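Local structure of inositol-1-monophosphatase (Nostoc sp., 5ZHH) at residues H97-L109 and Q115-L127. The protein probably hydrolyses inositol monophosphates to free inositol and phosphate. Sequence-based numbering, arbitrary orientation.
Sequences HQYPAFCVSIGLL and QVGVIYDPFHDEL
Just past the last strand pair, Val104 with Tyr120, a single water joins Phe102 to Asp121: it accepts from Phe102 N and donates to Asp121 OD1 at 2.8 Å. The same OD1 receives His124 N from above the carboxylate plane, an Asx motif, while OD2 takes His124 ND1 on its syn side at 2.7 Å. The bond from ND1 to OD2 fixes the turn of the imidazole, whose CE1 edge meets Pro100 O at 3.2 Å and which stacks on His124 of a second subunit; the OD1 bonds hold the carboxylate. With an alanine at Asp121 the water and both His124 N and ND1 would probably lose their acceptor, and the imidazole would be freer to turn from Pro100 O. Pro100 CB also touches Phe123 CD2 at 3.7 Å, and Phe102, its CG wedged between backbone N and carbonyl carbon (chi1 54°), brings CE1 to within 3.9 Å of Pro122 CG. Beyond, 103-109 and 115-121 form a regular antiparallel hairpin, with hydrogen bonds such as Ile106 N to Val118 O at 2.9 Å, until a classic bulge sets Gln115 and Val116 against Leu108. The hairpin lies between strands 82-90 and 126-131, helix 3-25 over its Val104 side, helix 191-199 over its Ser105 side.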
# COMPACT_ATOMS: atom_id res chain seq x y z
N HIS A 97 0.72 -5.27 21.76
CA HIS A 97 -0.71 -5.05 21.61
C HIS A 97 -1.13 -4.85 20.16
O HIS A 97 -2.32 -4.65 19.89
CB HIS A 97 -1.14 -3.82 22.44
CG HIS A 97 -1.10 -4.03 23.92
ND1 HIS A 97 -2.22 -4.39 24.65
CD2 HIS A 97 -0.09 -3.94 24.81
CE1 HIS A 97 -1.90 -4.50 25.92
NE2 HIS A 97 -0.61 -4.24 26.05
N GLN A 98 -0.18 -4.92 19.22
CA GLN A 98 -0.40 -4.53 17.82
C GLN A 98 -0.91 -3.11 17.70
O GLN A 98 -1.63 -2.78 16.76
CB GLN A 98 -1.33 -5.48 17.06
CG GLN A 98 -0.79 -6.89 16.87
CD GLN A 98 -1.50 -7.92 17.70
OE1 GLN A 98 -1.29 -8.02 18.91
NE2 GLN A 98 -2.36 -8.70 17.05
N TYR A 99 -0.55 -2.25 18.65
CA TYR A 99 -0.84 -0.83 18.51
C TYR A 99 0.11 -0.29 17.45
O TYR A 99 1.33 -0.47 17.57
CB TYR A 99 -0.66 -0.10 19.84
CG TYR A 99 -1.24 1.30 19.84
CD1 TYR A 99 -2.58 1.52 20.13
CD2 TYR A 99 -0.44 2.41 19.56
CE1 TYR A 99 -3.12 2.80 20.13
CE2 TYR A 99 -0.97 3.70 19.55
CZ TYR A 99 -2.31 3.88 19.84
OH TYR A 99 -2.85 5.15 19.84
N PRO A 100 -0.39 0.34 16.41
CA PRO A 100 0.45 0.65 15.22
C PRO A 100 1.34 1.87 15.40
O PRO A 100 1.16 2.92 14.78
CB PRO A 100 -0.61 0.85 14.13
CG PRO A 100 -1.80 1.40 14.86
CD PRO A 100 -1.76 0.87 16.27
N ALA A 101 2.35 1.75 16.28
CA ALA A 101 3.37 2.78 16.46
C ALA A 101 4.61 2.08 17.02
O ALA A 101 4.89 2.10 18.22
CB ALA A 101 2.91 3.93 17.36
N PHE A 102 5.36 1.43 16.12
CA PHE A 102 6.61 0.79 16.47
C PHE A 102 7.51 0.82 15.24
O PHE A 102 7.04 0.99 14.12
CB PHE A 102 6.39 -0.64 16.99
CG PHE A 102 5.61 -1.50 16.04
CD1 PHE A 102 6.24 -2.15 14.99
CD2 PHE A 102 4.24 -1.63 16.18
CE1 PHE A 102 5.51 -2.94 14.11
CE2 PHE A 102 3.51 -2.41 15.31
CZ PHE A 102 4.14 -3.06 14.27
N CYS A 103 8.81 0.64 15.46
CA CYS A 103 9.76 0.83 14.38
C CYS A 103 11.09 0.20 14.75
O CYS A 103 11.32 -0.20 15.89
CB CYS A 103 9.95 2.32 14.08
SG CYS A 103 10.67 3.20 15.49
N VAL A 104 11.96 0.11 13.75
CA VAL A 104 13.38 -0.17 13.92
C VAL A 104 14.10 1.16 13.85
O VAL A 104 13.80 1.99 12.97
CB VAL A 104 13.89 -1.14 12.83
CG1 VAL A 104 15.35 -1.52 13.07
CG2 VAL A 104 13.01 -2.38 12.77
N SER A 105 15.02 1.40 14.78
CA SER A 105 15.80 2.64 14.81
C SER A 105 17.27 2.28 14.73
O SER A 105 17.77 1.51 15.56
CB SER A 105 15.50 3.45 16.08
OG SER A 105 16.23 4.67 16.10
N ILE A 106 17.98 2.84 13.75
CA ILE A 106 19.39 2.56 13.51
C ILE A 106 20.12 3.89 13.38
O ILE A 106 19.96 4.59 12.37
CB ILE A 106 19.61 1.70 12.26
CG1 ILE A 106 18.87 0.36 12.40
CG2 ILE A 106 21.09 1.48 12.02
CD1 ILE A 106 18.97 -0.52 11.18
N GLY A 107 20.91 4.24 14.39
CA GLY A 107 21.64 5.49 14.38
C GLY A 107 23.13 5.25 14.52
O GLY A 107 23.56 4.27 15.13
N LEU A 108 23.92 6.14 13.93
CA LEU A 108 25.37 6.05 14.01
C LEU A 108 25.89 7.30 14.71
O LEU A 108 25.60 8.42 14.28
CB LEU A 108 26.01 5.91 12.63
CG LEU A 108 27.54 6.01 12.64
CD1 LEU A 108 28.14 4.87 13.47
CD2 LEU A 108 28.12 5.99 11.22
N LEU A 109 26.64 7.08 15.79
CA LEU A 109 27.38 8.13 16.48
C LEU A 109 28.81 8.15 15.95
O LEU A 109 29.49 7.12 15.94
CB LEU A 109 27.39 7.90 18.00
CG LEU A 109 26.07 7.87 18.76
CD1 LEU A 109 26.23 7.10 20.07
CD2 LEU A 109 25.57 9.29 19.04
N GLN A 115 25.09 11.21 13.56
CA GLN A 115 25.40 11.65 12.20
C GLN A 115 24.65 10.89 11.11
O GLN A 115 24.56 11.41 9.98
CB GLN A 115 26.90 11.53 11.93
CG GLN A 115 27.76 12.51 12.71
CD GLN A 115 27.67 13.93 12.17
OE1 GLN A 115 28.42 14.32 11.27
NE2 GLN A 115 26.75 14.72 12.72
N VAL A 116 24.16 9.69 11.37
CA VAL A 116 23.37 8.92 10.41
C VAL A 116 22.18 8.33 11.14
O VAL A 116 22.32 7.77 12.23
CB VAL A 116 24.19 7.80 9.73
CG1 VAL A 116 23.32 7.03 8.75
CG2 VAL A 116 25.42 8.36 9.04
N GLY A 117 21.00 8.42 10.52
CA GLY A 117 19.82 7.87 11.15
C GLY A 117 18.82 7.29 10.18
O GLY A 117 18.50 7.90 9.16
N VAL A 118 18.33 6.09 10.49
CA VAL A 118 17.24 5.47 9.76
C VAL A 118 16.20 4.98 10.76
O VAL A 118 16.55 4.29 11.72
CB VAL A 118 17.71 4.31 8.86
CG1 VAL A 118 16.52 3.71 8.15
CG2 VAL A 118 18.73 4.80 7.83
N ILE A 119 14.94 5.34 10.52
CA ILE A 119 13.82 4.90 11.34
C ILE A 119 12.77 4.34 10.40
O ILE A 119 12.31 5.05 9.49
CB ILE A 119 13.25 6.05 12.19
CG1 ILE A 119 14.32 6.54 13.16
CG2 ILE A 119 12.00 5.61 12.95
CD1 ILE A 119 13.99 7.89 13.81
N TYR A 120 12.39 3.08 10.60
CA TYR A 120 11.48 2.40 9.69
C TYR A 120 10.29 1.85 10.47
O TYR A 120 10.46 0.99 11.34
CB TYR A 120 12.18 1.28 8.93
CG TYR A 120 11.27 0.56 7.96
CD1 TYR A 120 10.52 1.26 7.03
CD2 TYR A 120 11.15 -0.83 7.99
CE1 TYR A 120 9.68 0.61 6.14
CE2 TYR A 120 10.30 -1.49 7.11
CZ TYR A 120 9.58 -0.76 6.19
OH TYR A 120 8.74 -1.40 5.31
N ASP A 121 9.11 2.36 10.16
CA ASP A 121 7.81 1.88 10.62
C ASP A 121 7.33 0.84 9.61
O ASP A 121 6.85 1.21 8.54
CB ASP A 121 6.82 3.05 10.71
CG ASP A 121 5.39 2.62 11.06
OD1 ASP A 121 5.07 1.41 11.12
OD2 ASP A 121 4.56 3.54 11.26
N PRO A 122 7.45 -0.46 9.91
CA PRO A 122 7.08 -1.47 8.90
C PRO A 122 5.58 -1.67 8.76
O PRO A 122 5.14 -2.21 7.74
CB PRO A 122 7.76 -2.75 9.42
CG PRO A 122 7.77 -2.56 10.91
CD PRO A 122 7.96 -1.08 11.14
N PHE A 123 4.78 -1.26 9.75
CA PHE A 123 3.33 -1.43 9.66
C PHE A 123 2.72 -0.44 8.67
O PHE A 123 1.85 -0.82 7.87
CB PHE A 123 2.68 -1.28 11.03
CG PHE A 123 1.22 -1.63 11.05
CD1 PHE A 123 0.81 -2.94 11.20
CD2 PHE A 123 0.25 -0.65 10.89
CE1 PHE A 123 -0.54 -3.27 11.21
CE2 PHE A 123 -1.09 -0.97 10.90
CZ PHE A 123 -1.49 -2.28 11.05
N HIS A 124 3.16 0.82 8.71
CA HIS A 124 2.72 1.84 7.76
C HIS A 124 3.67 2.00 6.59
O HIS A 124 3.41 2.82 5.71
CB HIS A 124 2.56 3.18 8.48
CG HIS A 124 1.56 3.15 9.59
ND1 HIS A 124 1.86 3.50 10.89
CD2 HIS A 124 0.25 2.80 9.59
CE1 HIS A 124 0.78 3.38 11.64
NE2 HIS A 124 -0.21 2.96 10.87
N ASP A 125 4.78 1.26 6.59
CA ASP A 125 5.80 1.34 5.56
C ASP A 125 6.27 2.79 5.36
O ASP A 125 6.20 3.36 4.28
CB ASP A 125 5.30 0.74 4.25
CG ASP A 125 6.40 0.58 3.23
OD1 ASP A 125 7.55 0.32 3.64
OD2 ASP A 125 6.12 0.71 2.02
N GLU A 126 6.75 3.38 6.45
CA GLU A 126 7.31 4.73 6.42
C GLU A 126 8.78 4.66 6.78
O GLU A 126 9.13 4.26 7.90
CB GLU A 126 6.55 5.67 7.35
CG GLU A 126 5.15 5.97 6.85
CD GLU A 126 4.50 7.12 7.58
OE1 GLU A 126 3.70 7.84 6.95
OE2 GLU A 126 4.81 7.31 8.78
N LEU A 127 9.64 5.06 5.84
CA LEU A 127 11.08 4.95 5.96
C LEU A 127 11.65 6.36 6.09
O LEU A 127 11.64 7.14 5.14
CB LEU A 127 11.65 4.24 4.73
CG LEU A 127 13.16 4.14 4.61
CD1 LEU A 127 13.70 3.31 5.77
CD2 LEU A 127 13.56 3.51 3.26
O HOH W 1 3.81 1.17 13.57